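Local coordinates for putative Zn-dependent exopeptidase (Bacteroides vulgatus ATCC 8482, PDB 3GUX), which probably cleaves amino-terminal residues from peptides as a zinc-dependent aminopeptidase of peptidase family M28, at residues 22-27 and 298-303; 89-94 and 153-158; 138-143 and 305-310; 202-207 and 267-272. One frame throughout, in Å; residues are numbered along the deposited sequence. Where two conformers were deposited one is given.

Contact 1 (22-27 and 298-303)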
# COMPACT_ATOMS: atom_id res chain seq x y z
N PRO A 22 15.13 -6.77 -8.30
CA PRO A 22 15.73 -5.58 -8.88
C PRO A 22 15.83 -4.50 -7.83
O PRO A 22 15.13 -4.58 -6.80
CB PRO A 22 14.72 -5.14 -9.93
CG PRO A 22 14.00 -6.38 -10.28
CD PRO A 22 13.91 -7.17 -9.03
N GLU A 23 16.66 -3.51 -8.08
CA GLU A 23 16.88 -2.45 -7.11
C GLU A 23 15.76 -1.41 -7.10
O GLU A 23 15.42 -0.82 -8.14
CB GLU A 23 18.22 -1.75 -7.39
CG GLU A 23 19.41 -2.63 -7.20
CD GLU A 23 19.63 -3.09 -5.76
OE1 GLU A 23 19.34 -2.32 -4.82
OE2 GLU A 23 20.14 -4.21 -5.58
N PHE A 24 15.17 -1.24 -5.92
CA PHE A 24 14.18 -0.21 -5.69
C PHE A 24 14.95 1.10 -5.70
O PHE A 24 15.95 1.21 -5.02
CB PHE A 24 13.50 -0.43 -4.32
CG PHE A 24 12.53 0.63 -3.89
CD1 PHE A 24 12.97 1.73 -3.16
CD2 PHE A 24 11.17 0.52 -4.19
CE1 PHE A 24 12.09 2.71 -2.76
CE2 PHE A 24 10.25 1.51 -3.77
CZ PHE A 24 10.72 2.60 -3.06
N ASP A 25 14.47 2.09 -6.45
CA ASP A 25 15.10 3.43 -6.51
C ASP A 25 14.42 4.38 -5.55
O ASP A 25 13.30 4.87 -5.82
CB ASP A 25 15.08 3.98 -7.94
CG ASP A 25 16.08 5.12 -8.15
OD1 ASP A 25 15.84 6.23 -7.67
OD2 ASP A 25 17.14 4.86 -8.74
N ALA A 26 15.06 4.60 -4.41
CA ALA A 26 14.51 5.47 -3.38
C ALA A 26 14.38 6.94 -3.80
O ALA A 26 13.45 7.63 -3.30
CB ALA A 26 15.31 5.35 -2.08
N ASP A 27 15.26 7.45 -4.68
CA ASP A 27 15.10 8.85 -5.14
C ASP A 27 13.86 8.97 -6.04
O ASP A 27 13.20 9.99 -6.04
CB ASP A 27 16.32 9.40 -5.86
CG ASP A 27 16.22 10.89 -6.08
OD1 ASP A 27 15.93 11.62 -5.11
OD2 ASP A 27 16.39 11.34 -7.23
N THR A 298 14.93 5.25 4.58
CA THR A 298 13.74 4.59 5.08
C THR A 298 12.95 4.05 3.91
O THR A 298 12.53 2.91 3.93
CB THR A 298 12.89 5.52 5.94
OG1 THR A 298 13.70 6.03 7.00
CG2 THR A 298 11.63 4.74 6.52
N LEU A 299 12.78 4.86 2.87
CA LEU A 299 12.07 4.42 1.66
C LEU A 299 12.73 3.18 1.03
O LEU A 299 12.04 2.23 0.63
CB LEU A 299 11.99 5.58 0.64
CG LEU A 299 11.22 6.83 1.05
CD1 LEU A 299 11.33 7.91 -0.03
CD2 LEU A 299 9.76 6.50 1.33
N LYS A 300 14.06 3.18 0.99
CA LYS A 300 14.81 2.12 0.40
C LYS A 300 14.60 0.83 1.20
O LYS A 300 14.40 -0.24 0.63
CB LYS A 300 16.31 2.45 0.30
CG LYS A 300 17.21 1.28 -0.24
CD LYS A 300 16.93 0.93 -1.71
CE LYS A 300 17.91 -0.15 -2.26
NZ LYS A 300 17.62 -0.53 -3.70
N ALA A 301 14.65 0.94 2.53
CA ALA A 301 14.46 -0.24 3.38
C ALA A 301 13.10 -0.85 3.19
O ALA A 301 12.96 -2.08 3.14
CB ALA A 301 14.67 0.11 4.87
N VAL A 302 12.07 -0.02 3.11
CA VAL A 302 10.71 -0.54 2.93
C VAL A 302 10.50 -1.08 1.53
O VAL A 302 10.03 -2.21 1.35
CB VAL A 302 9.65 0.53 3.23
CG1 VAL A 302 8.23 0.01 2.87
CG2 VAL A 302 9.76 0.92 4.70
N GLY A 303 10.85 -0.29 0.55
CA GLY A 303 10.64 -0.66 -0.83
C GLY A 303 11.42 -1.90 -1.21
O GLY A 303 10.86 -2.81 -1.83

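Contact 2 (89-94 and 153-158)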
# COMPACT_ATOMS: atom_id res chain seq x y z
N GLY A 89 -4.27 -0.92 -9.80
CA GLY A 89 -3.38 -1.28 -10.91
C GLY A 89 -3.00 -2.75 -10.80
O GLY A 89 -2.37 -3.16 -9.83
N ALA A 90 -3.39 -3.55 -11.80
CA ALA A 90 -3.16 -5.00 -11.80
C ALA A 90 -2.05 -5.34 -12.76
O ALA A 90 -1.98 -4.77 -13.84
CB ALA A 90 -4.44 -5.74 -12.23
N TYR A 91 -1.20 -6.27 -12.33
CA TYR A 91 -0.13 -6.83 -13.15
C TYR A 91 -0.38 -8.31 -13.30
O TYR A 91 -0.77 -8.97 -12.33
CB TYR A 91 1.24 -6.58 -12.52
CG TYR A 91 1.61 -5.15 -12.63
CD1 TYR A 91 2.19 -4.67 -13.79
CD2 TYR A 91 1.34 -4.25 -11.61
CE1 TYR A 91 2.54 -3.35 -13.92
CE2 TYR A 91 1.68 -2.92 -11.73
CZ TYR A 91 2.27 -2.47 -12.90
OH TYR A 91 2.60 -1.15 -13.04
N LYS A 92 -0.13 -8.82 -14.50
CA LYS A 92 -0.41 -10.20 -14.85
C LYS A 92 -1.82 -10.53 -14.38
O LYS A 92 -1.98 -11.36 -13.48
CB LYS A 92 0.62 -11.17 -14.26
N PRO A 93 -2.84 -9.87 -14.95
CA PRO A 93 -4.22 -10.18 -14.51
C PRO A 93 -4.66 -11.63 -14.78
O PRO A 93 -5.65 -12.07 -14.21
CB PRO A 93 -5.09 -9.19 -15.30
CG PRO A 93 -4.14 -8.26 -15.99
CD PRO A 93 -2.84 -8.93 -16.09
N GLU A 94 -3.94 -12.34 -15.65
CA GLU A 94 -4.20 -13.74 -15.91
C GLU A 94 -4.01 -14.62 -14.68
O GLU A 94 -4.77 -15.56 -14.46
CB GLU A 94 -3.28 -14.23 -17.03
N ILE A 153 0.69 -9.06 -9.36
CA ILE A 153 0.70 -8.06 -8.30
C ILE A 153 -0.45 -7.08 -8.54
O ILE A 153 -0.74 -6.72 -9.68
CB ILE A 153 2.02 -7.27 -8.21
CG1 ILE A 153 3.25 -8.20 -8.08
CG2 ILE A 153 1.96 -6.28 -7.06
CD1 ILE A 153 3.22 -9.16 -6.89
N ASP A 154 -1.15 -6.73 -7.46
CA ASP A 154 -2.16 -5.69 -7.48
C ASP A 154 -1.71 -4.56 -6.58
O ASP A 154 -1.36 -4.80 -5.41
CB ASP A 154 -3.50 -6.20 -6.96
CG ASP A 154 -4.04 -7.29 -7.81
OD1 ASP A 154 -4.25 -7.07 -9.03
OD2 ASP A 154 -4.22 -8.40 -7.28
N ILE A 155 -1.70 -3.34 -7.13
CA ILE A 155 -1.41 -2.12 -6.41
C ILE A 155 -2.78 -1.42 -6.24
O ILE A 155 -3.42 -1.10 -7.23
CB ILE A 155 -0.37 -1.26 -7.15
CG1 ILE A 155 0.99 -1.98 -7.14
CG2 ILE A 155 -0.24 0.10 -6.53
CD1 ILE A 155 2.14 -1.20 -7.76
N VAL A 156 -3.24 -1.24 -5.01
CA VAL A 156 -4.51 -0.57 -4.76
C VAL A 156 -4.34 0.64 -3.85
O VAL A 156 -3.77 0.53 -2.75
CB VAL A 156 -5.51 -1.52 -4.09
CG1 VAL A 156 -6.84 -0.81 -3.83
CG2 VAL A 156 -5.71 -2.73 -4.96
N PHE A 157 -4.74 1.81 -4.34
CA PHE A 157 -4.72 3.02 -3.54
C PHE A 157 -6.15 3.27 -3.05
O PHE A 157 -7.06 3.56 -3.84
CB PHE A 157 -4.19 4.23 -4.30
CG PHE A 157 -2.86 4.01 -4.98
CD1 PHE A 157 -1.79 3.39 -4.32
CD2 PHE A 157 -2.63 4.54 -6.24
CE1 PHE A 157 -0.55 3.24 -4.95
CE2 PHE A 157 -1.38 4.37 -6.89
CZ PHE A 157 -0.35 3.72 -6.24
N PHE A 158 -6.33 3.16 -1.73
CA PHE A 158 -7.59 3.39 -1.08
C PHE A 158 -7.82 4.86 -0.82
O PHE A 158 -6.92 5.55 -0.39
CB PHE A 158 -7.65 2.69 0.29
CG PHE A 158 -7.56 1.20 0.21
CD1 PHE A 158 -8.47 0.49 -0.55
CD2 PHE A 158 -6.61 0.52 0.94
CE1 PHE A 158 -8.43 -0.88 -0.60
CE2 PHE A 158 -6.55 -0.85 0.88
CZ PHE A 158 -7.45 -1.55 0.11

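Contact 3 (138-143 and 305-310)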
# COMPACT_ATOMS: atom_id res chain seq x y z
N LEU A 138 4.30 3.18 -6.22
CA LEU A 138 4.48 3.64 -7.59
C LEU A 138 5.84 3.19 -8.09
O LEU A 138 5.96 2.70 -9.20
CB LEU A 138 4.35 5.16 -7.72
CG LEU A 138 2.95 5.78 -7.61
CD1 LEU A 138 3.02 7.30 -7.50
CD2 LEU A 138 2.07 5.37 -8.78
N GLU A 139 6.87 3.35 -7.24
CA GLU A 139 8.22 2.92 -7.62
C GLU A 139 8.24 1.40 -7.78
O GLU A 139 8.90 0.92 -8.68
CB GLU A 139 9.28 3.39 -6.62
CG GLU A 139 10.66 2.78 -6.82
CD GLU A 139 11.29 3.07 -8.20
OE1 GLU A 139 10.78 3.90 -9.00
OE2 GLU A 139 12.34 2.47 -8.47
N ILE A 140 7.52 0.66 -6.93
CA ILE A 140 7.42 -0.81 -7.13
C ILE A 140 6.73 -1.14 -8.48
O ILE A 140 7.16 -2.03 -9.20
CB ILE A 140 6.78 -1.51 -5.93
CG1 ILE A 140 7.72 -1.43 -4.72
CG2 ILE A 140 6.45 -2.99 -6.25
CD1 ILE A 140 7.13 -1.86 -3.43
N ALA A 141 5.70 -0.36 -8.82
CA ALA A 141 4.99 -0.51 -10.10
C ALA A 141 5.95 -0.36 -11.29
O ALA A 141 5.97 -1.19 -12.20
CB ALA A 141 3.84 0.52 -10.21
N ARG A 142 6.75 0.70 -11.24
CA ARG A 142 7.71 1.00 -12.28
C ARG A 142 8.70 -0.17 -12.47
O ARG A 142 9.05 -0.51 -13.59
CB ARG A 142 8.43 2.31 -11.94
CG ARG A 142 9.37 2.80 -13.07
CD ARG A 142 10.06 4.12 -12.74
NE ARG A 142 11.14 3.96 -11.75
CZ ARG A 142 12.39 3.61 -12.02
NH1 ARG A 142 12.78 3.32 -13.27
NH2 ARG A 142 13.28 3.49 -11.03
N GLN A 143 9.13 -0.77 -11.36
CA GLN A 143 10.05 -1.89 -11.39
C GLN A 143 9.36 -3.13 -11.93
O GLN A 143 10.00 -3.95 -12.61
CB GLN A 143 10.61 -2.19 -10.00
CG GLN A 143 11.44 -1.07 -9.38
CD GLN A 143 12.76 -0.82 -10.06
OE1 GLN A 143 13.37 -1.72 -10.67
NE2 GLN A 143 13.23 0.42 -9.94
N THR A 305 12.62 -4.30 0.70
CA THR A 305 12.13 -5.45 1.47
C THR A 305 10.87 -5.98 0.79
O THR A 305 10.77 -7.16 0.54
CB THR A 305 11.86 -5.10 2.95
OG1 THR A 305 13.10 -4.82 3.59
CG2 THR A 305 11.11 -6.25 3.71
N VAL A 306 9.95 -5.08 0.42
CA VAL A 306 8.73 -5.49 -0.26
C VAL A 306 9.03 -6.18 -1.59
O VAL A 306 8.45 -7.21 -1.89
CB VAL A 306 7.68 -4.35 -0.42
CG1 VAL A 306 6.49 -4.79 -1.31
CG2 VAL A 306 7.13 -3.96 0.93
N MSE A 307 9.99 -5.68 -2.34
CA MSE A 307 10.31 -6.34 -3.60
C MSE A 307 10.96 -7.69 -3.41
O MSE A 307 10.55 -8.66 -4.06
CB MSE A 307 11.17 -5.45 -4.46
CG MSE A 307 10.47 -4.17 -4.65
SE MSE A 307 11.09 -3.30 -6.13
CE MSE A 307 9.80 -4.13 -7.22
N ASP A 308 11.93 -7.81 -2.50
CA ASP A 308 12.57 -9.11 -2.27
C ASP A 308 11.56 -10.13 -1.72
O ASP A 308 11.67 -11.30 -2.01
CB ASP A 308 13.83 -9.01 -1.38
CG ASP A 308 15.07 -8.61 -2.16
OD1 ASP A 308 15.78 -9.52 -2.64
OD2 ASP A 308 15.37 -7.41 -2.27
N VAL A 309 10.58 -9.66 -0.94
CA VAL A 309 9.54 -10.53 -0.45
C VAL A 309 8.70 -10.99 -1.64
O VAL A 309 8.60 -12.19 -1.88
CB VAL A 309 8.67 -9.89 0.64
CG1 VAL A 309 7.37 -10.69 0.86
CG2 VAL A 309 9.44 -9.79 1.93
N ILE A 310 8.18 -10.04 -2.43
CA ILE A 310 7.24 -10.41 -3.50
C ILE A 310 7.88 -11.14 -4.64
O ILE A 310 7.23 -12.02 -5.20
CB ILE A 310 6.35 -9.22 -4.05
CG1 ILE A 310 7.12 -8.25 -4.93
CG2 ILE A 310 5.66 -8.49 -2.90
CD1 ILE A 310 6.26 -7.07 -5.35

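Contact 4 (202-207 and 267-272)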
# COMPACT_ATOMS: atom_id res chain seq x y z
N LEU A 202 1.13 -0.44 3.17
CA LEU A 202 2.20 0.53 3.52
C LEU A 202 1.51 1.79 4.04
O LEU A 202 0.73 2.38 3.29
CB LEU A 202 3.10 0.87 2.34
CG LEU A 202 3.77 -0.28 1.61
CD1 LEU A 202 4.75 0.32 0.62
CD2 LEU A 202 4.45 -1.26 2.60
N ASP A 203 1.78 2.17 5.29
CA ASP A 203 1.19 3.38 5.90
C ASP A 203 2.27 4.12 6.73
O ASP A 203 2.70 3.63 7.77
CB ASP A 203 0.00 2.99 6.75
CG ASP A 203 -0.84 4.17 7.20
OD1 ASP A 203 -0.47 5.32 6.93
OD2 ASP A 203 -1.91 3.93 7.83
N MSE A 204 2.68 5.31 6.27
CA MSE A 204 3.71 6.14 6.95
C MSE A 204 5.04 5.41 7.02
O MSE A 204 5.51 4.97 8.09
CB MSE A 204 3.18 6.62 8.32
CG MSE A 204 2.02 7.59 8.16
SE MSE A 204 1.30 7.96 9.93
CE MSE A 204 0.35 6.25 10.16
N VAL A 205 5.60 5.23 5.82
CA VAL A 205 6.80 4.41 5.62
C VAL A 205 8.02 5.20 5.11
O VAL A 205 8.97 4.60 4.60
CB VAL A 205 6.49 3.21 4.67
CG1 VAL A 205 5.55 2.16 5.38
CG2 VAL A 205 5.94 3.68 3.32
N GLY A 206 8.00 6.52 5.28
CA GLY A 206 9.07 7.37 4.84
C GLY A 206 9.87 8.12 5.88
O GLY A 206 10.87 8.75 5.51
N GLY A 207 9.47 8.07 7.15
CA GLY A 207 10.14 8.88 8.17
C GLY A 207 11.55 8.47 8.53
O GLY A 207 11.84 7.29 8.60
N ASP A 267 0.14 -4.85 7.95
CA ASP A 267 0.37 -3.41 7.97
C ASP A 267 1.84 -3.10 8.33
O ASP A 267 2.31 -3.50 9.41
CB ASP A 267 -0.61 -2.76 8.96
CG ASP A 267 -0.71 -1.25 8.80
OD1 ASP A 267 -0.11 -0.65 7.85
OD2 ASP A 267 -1.42 -0.64 9.63
N ILE A 268 2.57 -2.44 7.41
CA ILE A 268 3.92 -1.94 7.65
C ILE A 268 3.67 -0.47 7.95
O ILE A 268 3.38 0.29 7.03
CB ILE A 268 4.88 -2.10 6.43
CG1 ILE A 268 4.92 -3.58 5.97
CG2 ILE A 268 6.26 -1.52 6.75
CD1 ILE A 268 5.85 -3.84 4.72
N ILE A 269 3.76 -0.11 9.24
CA ILE A 269 3.37 1.20 9.75
C ILE A 269 4.36 1.67 10.83
O ILE A 269 4.74 0.90 11.70
CB ILE A 269 1.91 1.19 10.29
CG1 ILE A 269 1.44 2.60 10.75
CG2 ILE A 269 1.72 0.10 11.37
CD1 ILE A 269 -0.10 2.73 11.00
N ASN A 270 4.82 2.92 10.73
CA ASN A 270 5.73 3.44 11.72
C ASN A 270 5.08 3.49 13.12
O ASN A 270 3.94 3.95 13.25
CB ASN A 270 6.24 4.83 11.31
CG ASN A 270 7.26 5.36 12.29
OD1 ASN A 270 8.18 4.64 12.71
ND2 ASN A 270 7.08 6.60 12.69
N TYR A 271 5.81 3.01 14.13
CA TYR A 271 5.42 3.00 15.52
C TYR A 271 6.55 3.61 16.36
O TYR A 271 7.72 3.13 16.31
CB TYR A 271 5.17 1.55 15.97
CG TYR A 271 4.85 1.41 17.42
CD1 TYR A 271 3.62 1.82 17.91
CD2 TYR A 271 5.77 0.85 18.31
CE1 TYR A 271 3.31 1.70 19.27
CE2 TYR A 271 5.47 0.72 19.66
CZ TYR A 271 4.23 1.15 20.13
OH TYR A 271 3.90 1.04 21.46
N ASP A 272 6.23 4.66 17.13
CA ASP A 272 7.21 5.38 17.96
C ASP A 272 7.61 4.57 19.18
O ASP A 272 6.79 4.37 20.07
CB ASP A 272 6.65 6.74 18.39

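Contact 1 (22-27 and 298-303)
The lead-in to helix 26-37 packs against helix 296-311, and Lys300 and Phe24 carry most of this junction between the N-terminal region and the last helix. Lys300 leaves its helix with CG anti to the backbone N, bends once at chi2 and then runs straight, which brings the ammonium over the extended backbone of 23-24. There NZ donates to Glu23 OE1 at 2.7 Å, a salt bridge that meets the carboxylate on its anti side, slightly out of plane. A second bond, also 2.7 Å, runs from Lys300 NZ to Phe24 O; it lies in the carbonyl plane on a lone pair, with a C=O...N angle of 135°. Gln304 OE1 takes a third bond from the same nitrogen and accepts from Phe24 N as well, so the charge is gripped by side chain and backbone together. The Phe24 ring, turned inward by chi1 175°, lays one face on Gly303: the CA sits 3.6 Å from the ring centroid and 13° off its normal, a CH-pi contact with bare helix backbone. Ring atom CE1 also reaches Leu299 O, 3.4 Å away. One step further on, Ala26 CB packs against Lys300 CB at 3.9 Å, and Leu299 CD1 comes equally close to Ala26 O. Asp25, pointing away from helix 296-311, is the N-cap of helix 26-37 through its OD1 and Ser28 N. Helix 131-146 borders the junction, touching Phe24 through Val136 and Glu139, while Leu299 continues onto Tyr30 and Ile33 of helix 26-37.

Contact 2 (89-94 and 153-158)
Asp154 OD2 is held by two groups from beyond the pair, a salt bridge from Arg98 NE and a hydrogen bond with Tyr194 OH, while OD1 of the same carboxylate rests 3.5 Å from Ala90 CB on the neighbouring strand. Ala90 and Asp154 form the non-hydrogen-bonded pair of an antiparallel ladder joining strands 81-91 and 152-158. Beside them Gly89 and Ile155 exchange two nearly straight bonds: Gly89 N to Ile155 O at 2.7 Å (174°) and Ile155 N to Gly89 O at 2.8 Å. At Tyr91 the ladder slackens. Tyr91 N still reaches Ile153 O at 2.7 Å, but the return bond from Ile153 N to Tyr91 O is weak, 3.3 Å and bent to 128°. On the face opposite Ala90 and Asp154, the Tyr91 ring has Ile153 O at its edge, in plane, and its CE2 lies 4.4 Å from Ile155 CD1. The Tyr91 hydroxyl bonds to Phe63 O, fixing the far end of the ring. The two faces thus differ in chemistry: Tyr91, Ile153 and Ile155 offer an apolar surface to helix 131-146, whereas Asp154 is buried on the other with its charge probably balanced by Arg98.

Contact 3 (138-143 and 305-310)
Met307, deposited as selenomethionine, reaches from helix 296-311 toward Ile140 and Gln143 of helix 131-146. From CB the chain sets out with CG anti to the carbonyl carbon (chi1 -56°), and CG slides along Ile140, 3.9 Å from its CG1. SE comes next, 4.0 Å from Gln143 CG. A bend at chi3 (90°) turns the methyl toward both partners: CE lies 3.5 Å from Gln143 CB and 3.7 Å from Ile140 CG2. Met307 and Ile140 run past each other in opposite directions, whereas Gln143 is crossed at about a right angle. The end of the same Ile140 branch, CD1, meets Val306 CG1 at 3.7 Å, again nearly perpendicular; Ile310 CD1 adds a looser touch on Ile140 CG2. No hydrogen bond joins the helices here. Polar groups are instead paired within helix 131-146: Arg142 grips Glu139 side-on, NE to OE1 at 2.8 Å and NH2 to OE2, and Gln143 NE2 donates to OE2 at 2.7 Å from above the carboxylate plane. Asp25 N is a further donor to OE2, and Ser28 OG bonds to OE1, so this buried carboxylate is well supplied with partners. Tied this way, the Gln143 amide points its NE2 at Glu139, with OE2 close to the amide plane, while its CB and CG serve the apolar seam. With the axes of 138-143 and 305-310 11.1 Å apart and crossing at -44°, the two segments meet through side chains, not backbones, an arrangement of neighbouring helices on one face of the central sheet of an alpha/beta zinc exopeptidase.

Contact 4 (202-207 and 267-272)
Leu202 and Ile268 lie side by side on parallel strands 198-203 and 265-269, their tips touching at CD2 and CD1, 3.6 Å apart. At Asp203 the backbone N donates to Ile268 O in a straight bond of 3.0 Å (171°). Its carbonyl O instead receives a CA-H...O contact from Ile269, 3.2 Å from CA. The Asp203 side chain projects to the face opposite Leu202, alongside Ile269, with OD2 3.8 Å from Ile269 CD1. Met204, a selenomethionine with positive phi (62°), redirects the backbone; its bent side chain brings CE to 3.6 Å from Ile269 CD1, and its O takes only a weak bond from Asn270 N. Val205 CG1 then comes 3.3 Å from Ile268 O, and its side chain crosses Ile268 at about a right angle, CG1 to CG2 at 4.0 Å. Leu202 and Ile268, joined by Val205 from the turn, pack on helices 131-146 and 296-311; on the other face Asp203 and Asp267, beside Ile269, gather near Asp252, their OD2 atoms close to that third carboxylate. Like charges this close would probably repel unless protons, cations or other donors offset them.

Along the chain the segments run 22-27, 89-94, 138-143, 153-158, 202-207, 267-272, then 298-303 and 305-310, so contact 1 spans contacts 2 and 4, and contact 3 interlocks with contacts 1 and 2. Contacts 2 and 4 lie in the same six-stranded mixed sheet, one antiparallel and one parallel, with centres about 21 Å apart. Contacts 1 and 3 share helix 296-311, their centres only about 8 Å apart. Contact 3 spans between the ladders: Ala141 packs on Ile155 of contact 2, and Val306 on Leu202 and Ile268 of contact 4. Thr298 OG1 bonds to Gly207 O, tying contact 1 to contact 4. Helices 131-146 and 296-311 thus join the N-terminal region to the sheet.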